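PDB 5UAO: tryptophane-5-halogenase from Microbispora sp. ATCC PTA-5024, which probably chlorinates a tryptophan side chain of a lanthipeptide at carbon 5 during NAI-107 biosynthesis, using FAD as cofactor. Local coordinates for residues A[105-110]-A[114-119]; A[173-178]-A[272-277]. All blocks are in the same frame, centred on the assembly; numbering follows the deposited sequence.

Contact 1 (A[105-110]-A[114-119]); sequences IRFEWG and EGFVAP
Strands 104-108 and 116-119 form an antiparallel beta hairpin at one border of the seven-stranded mixed sheet in this flavin-dependent tryptophan halogenase, 116-119 being an outermost strand within the chain. Two hydrogen-bonded pairs, Ile105 with Ala118 and Phe107 with Phe116, flank the non-hydrogen-bonded pair Arg106-Val117. In the first, Ala118 N gives its hydrogen to Ile105 O (2.8 Å) and Ile105 N returns one to Ala118 O; in the second, Phe107 N reaches Phe116 O at 2.8 Å and Phe116 N donates to Phe107 O.

The two phenylalanines meet on the same face of the hairpin. Their planes lie 21° apart but are slid so far that the rings barely overlap, with centroids 5.2 Å from each other. The rings touch at their rims, Phe107 CD2 to Phe116 CE2 at 3.6 Å, and Phe107 CB adds a CH-pi contact over one face of the Phe116 ring, 3.8 Å from its centroid. A chi1 of 54° sets Phe116 CG between its own N and carbonyl carbon and brings the ring beneath that methylene. Ala118 CB meets the edge of the Phe107 ring at CE2 (3.8 Å). Trp109 CB lies 4.1 Å from Phe116 CE1, and Leu468 touches the Phe116 side chain. An alanine in place of Phe116 would probably leave Phe107 CB and Trp109 CB without their aromatic neighbour and open a gap between the hairpin and Leu468. On the opposite face of the hairpin, Arg106 CG rests against Val117 CG1 at 4.1 Å.

Strand 274-279 continues the sheet beyond 104-108, with Ala276 against Phe107; helix 461-471 packs on Phe116 and Ala118, and helix 144-151 on Val117.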
loop_
_atom_site.group_PDB
_atom_site.type_symbol
_atom_site.label_atom_id
_atom_site.label_comp_id
_atom_site.label_asym_id
_atom_site.label_seq_id
_atom_site.Cartn_x
_atom_site.Cartn_y
_atom_site.Cartn_z
ATOM N N ILE A 105 5.230 20.438 -14.051
ATOM C CA ILE A 105 5.950 21.520 -13.441
ATOM C C ILE A 105 7.330 21.650 -14.122
ATOM O O ILE A 105 8.069 20.657 -14.300
ATOM C CB ILE A 105 6.178 21.284 -11.938
ATOM C CG1 ILE A 105 4.857 21.158 -11.191
ATOM C CG2 ILE A 105 7.066 22.372 -11.391
ATOM C CD1 ILE A 105 4.922 20.723 -9.744
ATOM N N ARG A 106 7.627 22.876 -14.528
ATOM C CA ARG A 106 8.963 23.245 -14.906
ATOM C C ARG A 106 9.776 23.743 -13.738
ATOM O O ARG A 106 9.558 24.871 -13.222
ATOM C CB ARG A 106 8.913 24.337 -15.950
ATOM C CG ARG A 106 10.252 24.670 -16.553
ATOM C CD ARG A 106 10.219 25.740 -17.653
ATOM N NE ARG A 106 11.633 25.939 -17.939
ATOM C CZ ARG A 106 12.415 26.861 -17.371
ATOM N NH1 ARG A 106 11.931 27.826 -16.588
ATOM N NH2 ARG A 106 13.702 26.837 -17.643
ATOM N N PHE A 107 10.858 23.038 -13.486
ATOM C CA PHE A 107 11.705 23.299 -12.332
ATOM C C PHE A 107 12.999 24.043 -12.722
ATOM O O PHE A 107 13.903 23.433 -13.321
ATOM C CB PHE A 107 12.067 21.962 -11.677
ATOM C CG PHE A 107 11.045 21.418 -10.732
ATOM C CD1 PHE A 107 10.906 21.970 -9.472
ATOM C CD2 PHE A 107 10.223 20.338 -11.086
ATOM C CE1 PHE A 107 9.958 21.515 -8.583
ATOM C CE2 PHE A 107 9.294 19.860 -10.193
ATOM C CZ PHE A 107 9.136 20.460 -8.946
ATOM N N GLU A 108 13.081 25.349 -12.410
ATOM C CA GLU A 108 14.344 26.084 -12.559
ATOM C C GLU A 108 15.047 25.904 -11.200
ATOM O O GLU A 108 14.890 26.669 -10.252
ATOM C CB GLU A 108 14.229 27.569 -12.857
ATOM C CG GLU A 108 13.224 27.946 -13.873
ATOM C CD GLU A 108 13.388 29.443 -14.170
ATOM O OE1 GLU A 108 12.395 30.232 -13.974
ATOM O OE2 GLU A 108 14.570 29.835 -14.458
ATOM N N TRP A 109 15.789 24.828 -11.141
ATOM C CA TRP A 109 16.075 24.177 -9.902
ATOM C C TRP A 109 17.254 23.231 -10.099
ATOM O O TRP A 109 17.352 22.571 -11.131
ATOM C CB TRP A 109 14.841 23.328 -9.550
ATOM C CG TRP A 109 14.616 22.998 -8.081
ATOM C CD1 TRP A 109 15.152 21.945 -7.356
ATOM C CD2 TRP A 109 13.698 23.663 -7.181
ATOM N NE1 TRP A 109 14.654 21.968 -6.056
ATOM C CE2 TRP A 109 13.770 23.008 -5.929
ATOM C CE3 TRP A 109 12.879 24.773 -7.298
ATOM C CZ2 TRP A 109 13.023 23.421 -4.846
ATOM C CZ3 TRP A 109 12.112 25.162 -6.229
ATOM C CH2 TRP A 109 12.196 24.520 -5.008
ATOM N N GLY A 110 18.076 23.084 -9.057
ATOM C CA GLY A 110 19.257 22.287 -9.164
ATOM C C GLY A 110 20.352 22.939 -9.997
ATOM O O GLY A 110 20.255 24.135 -10.382
ATOM N N GLU A 114 19.653 24.693 -17.442
ATOM C CA GLU A 114 18.307 24.659 -18.066
ATOM C C GLU A 114 17.220 24.140 -17.116
ATOM O O GLU A 114 16.062 24.126 -17.453
ATOM C CB GLU A 114 18.341 23.767 -19.319
ATOM C CG GLU A 114 18.575 22.253 -19.112
ATOM C CD GLU A 114 20.052 21.780 -18.945
ATOM O OE1 GLU A 114 20.957 22.526 -18.444
ATOM O OE2 GLU A 114 20.320 20.599 -19.333
ATOM N N GLY A 115 17.581 23.694 -15.919
ATOM C CA GLY A 115 16.572 23.074 -15.067
ATOM C C GLY A 115 16.087 21.744 -15.648
ATOM O O GLY A 115 16.818 21.052 -16.403
ATOM N N PHE A 116 14.860 21.364 -15.294
ATOM C CA PHE A 116 14.266 20.093 -15.775
ATOM C C PHE A 116 12.782 20.218 -15.634
ATOM O O PHE A 116 12.290 21.103 -14.939
ATOM C CB PHE A 116 14.723 18.820 -15.018
ATOM C CG PHE A 116 14.528 18.904 -13.524
ATOM C CD1 PHE A 116 15.467 19.582 -12.745
ATOM C CD2 PHE A 116 13.409 18.374 -12.900
ATOM C CE1 PHE A 116 15.317 19.714 -11.380
ATOM C CE2 PHE A 116 13.252 18.492 -11.513
ATOM C CZ PHE A 116 14.213 19.136 -10.746
ATOM N N VAL A 117 12.080 19.307 -16.276
ATOM C CA VAL A 117 10.622 19.318 -16.286
ATOM C C VAL A 117 10.114 18.012 -15.728
ATOM O O VAL A 117 10.743 16.963 -15.883
ATOM C CB VAL A 117 10.011 19.585 -17.707
ATOM C CG1 VAL A 117 10.412 20.967 -18.202
ATOM C CG2 VAL A 117 10.385 18.524 -18.699
ATOM N N ALA A 118 8.978 18.108 -15.065
ATOM C CA ALA A 118 8.335 17.025 -14.398
ATOM C C ALA A 118 6.903 16.918 -14.902
ATOM O O ALA A 118 6.028 17.650 -14.438
ATOM C CB ALA A 118 8.329 17.312 -12.901
ATOM N N PRO A 119 6.637 15.934 -15.736
ATOM C CA PRO A 119 5.351 15.788 -16.360
ATOM C C PRO A 119 4.405 14.832 -15.616
ATOM O O PRO A 119 4.828 14.050 -14.789
ATOM C CB PRO A 119 5.733 15.243 -17.741
ATOM C CG PRO A 119 6.806 14.280 -17.402
ATOM C CD PRO A 119 7.595 14.932 -16.274
#

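Contact 2 (A[173-178]-A[272-277])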
loop_
_atom_site.group_PDB
_atom_site.type_symbol
_atom_site.label_atom_id
_atom_site.label_comp_id
_atom_site.label_asym_id
_atom_site.label_seq_id
_atom_site.Cartn_x
_atom_site.Cartn_y
_atom_site.Cartn_z
ATOM N N ALA A 173 -3.718 18.581 -15.673
ATOM C CA ALA A 173 -4.452 19.230 -14.599
ATOM C C ALA A 173 -4.795 20.643 -15.007
ATOM O O ALA A 173 -4.548 21.065 -16.155
ATOM C CB ALA A 173 -3.638 19.226 -13.337
ATOM N N TYR A 174 -5.498 21.323 -14.111
ATOM C CA TYR A 174 -5.910 22.671 -14.365
ATOM C C TYR A 174 -5.091 23.665 -13.557
ATOM O O TYR A 174 -4.688 23.423 -12.391
ATOM C CB TYR A 174 -7.349 22.880 -13.955
ATOM C CG TYR A 174 -8.413 22.086 -14.734
ATOM C CD1 TYR A 174 -8.378 21.996 -16.115
ATOM C CD2 TYR A 174 -9.510 21.533 -14.068
ATOM C CE1 TYR A 174 -9.353 21.291 -16.804
ATOM C CE2 TYR A 174 -10.537 20.869 -14.770
ATOM C CZ TYR A 174 -10.432 20.744 -16.142
ATOM O OH TYR A 174 -11.445 20.090 -16.853
ATOM N N HIS A 175 -4.979 24.842 -14.121
ATOM C CA HIS A 175 -4.740 26.067 -13.325
ATOM C C HIS A 175 -6.043 26.880 -13.339
ATOM O O HIS A 175 -6.699 27.054 -14.413
ATOM C CB HIS A 175 -3.648 26.943 -13.935
ATOM C CG HIS A 175 -2.325 26.299 -14.141
ATOM N ND1 HIS A 175 -1.744 26.204 -15.391
ATOM C CD2 HIS A 175 -1.391 25.839 -13.273
ATOM C CE1 HIS A 175 -0.558 25.632 -15.288
ATOM N NE2 HIS A 175 -0.310 25.433 -14.010
ATOM N N MET A 176 -6.444 27.360 -12.164
ATOM C CA MET A 176 -7.763 27.998 -11.946
ATOM C C MET A 176 -7.622 29.267 -11.095
ATOM O O MET A 176 -7.135 29.221 -9.947
ATOM C CB MET A 176 -8.732 27.040 -11.248
ATOM C CG MET A 176 -8.913 25.717 -11.962
ATOM S SD MET A 176 -9.716 24.477 -10.937
ATOM C CE MET A 176 -8.457 24.206 -9.707
ATOM N N ASP A 177 -8.019 30.390 -11.667
ATOM C CA ASP A 177 -8.160 31.619 -10.933
ATOM C C ASP A 177 -9.028 31.425 -9.732
ATOM O O ASP A 177 -10.171 30.983 -9.835
ATOM C CB ASP A 177 -8.780 32.692 -11.832
ATOM C CG ASP A 177 -8.941 33.998 -11.128
ATOM O OD1 ASP A 177 -7.924 34.709 -11.125
ATOM O OD2 ASP A 177 -10.049 34.308 -10.581
ATOM N N ASN A 178 -8.472 31.718 -8.562
ATOM C CA ASN A 178 -9.149 31.422 -7.353
ATOM C C ASN A 178 -10.442 32.150 -7.117
ATOM O O ASN A 178 -11.397 31.546 -6.632
ATOM C CB ASN A 178 -8.268 31.669 -6.130
ATOM C CG ASN A 178 -8.809 30.944 -4.962
ATOM O OD1 ASN A 178 -8.863 29.686 -4.969
ATOM N ND2 ASN A 178 -9.319 31.687 -3.989
ATOM N N PRO A 272 2.131 25.858 -20.729
ATOM C CA PRO A 272 1.321 24.685 -20.336
ATOM C C PRO A 272 1.867 23.908 -19.150
ATOM O O PRO A 272 1.959 22.667 -19.171
ATOM C CB PRO A 272 1.322 23.821 -21.623
ATOM C CG PRO A 272 2.639 24.112 -22.249
ATOM C CD PRO A 272 2.839 25.592 -22.008
ATOM N N TYR A 273 2.168 24.642 -18.092
ATOM C CA TYR A 273 2.761 24.115 -16.932
ATOM C C TYR A 273 2.863 25.205 -15.835
ATOM O O TYR A 273 2.796 26.410 -16.086
ATOM C CB TYR A 273 4.153 23.494 -17.274
ATOM C CG TYR A 273 5.051 24.427 -18.040
ATOM C CD1 TYR A 273 5.728 25.493 -17.385
ATOM C CD2 TYR A 273 5.261 24.226 -19.390
ATOM C CE1 TYR A 273 6.526 26.370 -18.117
ATOM C CE2 TYR A 273 6.059 25.067 -20.129
ATOM C CZ TYR A 273 6.676 26.122 -19.517
ATOM O OH TYR A 273 7.462 26.924 -20.253
ATOM N N THR A 274 3.081 24.754 -14.613
ATOM C CA THR A 274 3.436 25.619 -13.513
ATOM C C THR A 274 4.973 25.712 -13.527
ATOM O O THR A 274 5.668 24.712 -13.823
ATOM C CB THR A 274 2.943 24.982 -12.205
ATOM O OG1 THR A 274 1.510 24.949 -12.183
ATOM C CG2 THR A 274 3.430 25.711 -11.042
ATOM N N THR A 275 5.526 26.867 -13.194
ATOM C CA THR A 275 6.986 26.995 -13.099
ATOM C C THR A 275 7.338 27.155 -11.605
ATOM O O THR A 275 6.618 27.857 -10.848
ATOM C CB THR A 275 7.484 28.197 -13.914
ATOM O OG1 THR A 275 7.096 28.040 -15.290
ATOM C CG2 THR A 275 9.019 28.363 -13.830
ATOM N N ALA A 276 8.408 26.493 -11.198
ATOM C CA ALA A 276 8.972 26.626 -9.856
ATOM C C ALA A 276 10.402 27.075 -10.026
ATOM O O ALA A 276 11.234 26.327 -10.583
ATOM C CB ALA A 276 8.943 25.293 -9.149
ATOM N N THR A 277 10.671 28.304 -9.561
ATOM C CA THR A 277 11.954 28.970 -9.794
ATOM C C THR A 277 12.682 29.162 -8.469
ATOM O O THR A 277 12.132 29.794 -7.553
ATOM C CB THR A 277 11.668 30.356 -10.455
ATOM O OG1 THR A 277 11.027 30.176 -11.737
ATOM C CG2 THR A 277 12.862 31.148 -10.689
#
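A single side-chain hydrogen bond, His175 to Thr274, joins the short strand 173-175 to the start of strand 274-279. NE2 of His175 lies 2.6 Å from OG1 of Thr274, and the bond is bent, with an angle of 143° at the hydrogen. Either group could be the donor. The hydroxyl lies at the edge of the imidazole, near the ring plane. With chi1 of -57°, CG of His175 stands anti to its carbonyl carbon and the ring projects from strand 173-175 to the second segment. Thr274 has a similar first torsion, -66°, which places OG1 beside its own backbone N and turns the hydroxyl to the histidine, while the CG2 methyl lies beside the carbonyl carbon.

Van der Waals contact accompanies this bond. CE1 of His175 approaches the carbonyl carbon of Tyr273 at 3.5 Å, so the same ring edge touches the peptide group that joins Tyr273 to Thr274. The backbones stay well apart, with CA of His175 and CA of Thr274 separated by 8.2 Å, and the imidazole spans the interval. The Tyr273 side chain leaves in another direction and hydrogen-bonds through OH to Asp152.

Other polar and apolar partners fix the histidine from outside the pair. ND1 of His175 is hydrogen-bonded to OG1 of Thr100, and Ile287 and Pro288 of strand 282-288 pack against its side chain.

With the Thr274 side chain about 7 Å from the bound FAD, the bond is a buried polar link close to the flavin, joining two separate sheets through one histidine. Both imidazole nitrogens are engaged by threonine hydroxyls, which would restrict rotation of the buried ring.

Overall arrangement
From the N terminus, contact 1 comes first and closes a tight local loop, the hairpin whose two segments are only a few residues apart. The chain then runs on to 173-178, where contact 2 opens, and closes it at 272-277 after a much longer excursion containing both helices and strands. The two closures are in series, neither nested nor crossed. They meet in space because strand 274-279 lies beside strand 104-108: Arg106 N is 2.8 Å from Thr274 O, a probable backbone hydrogen bond, and Glu108 OE1 probably bonds to Thr277 OG1. Together they connect the hairpin at the border of the seven-stranded sheet, through strand 274-279, to the two-stranded sheet of 100-102 and 173-175.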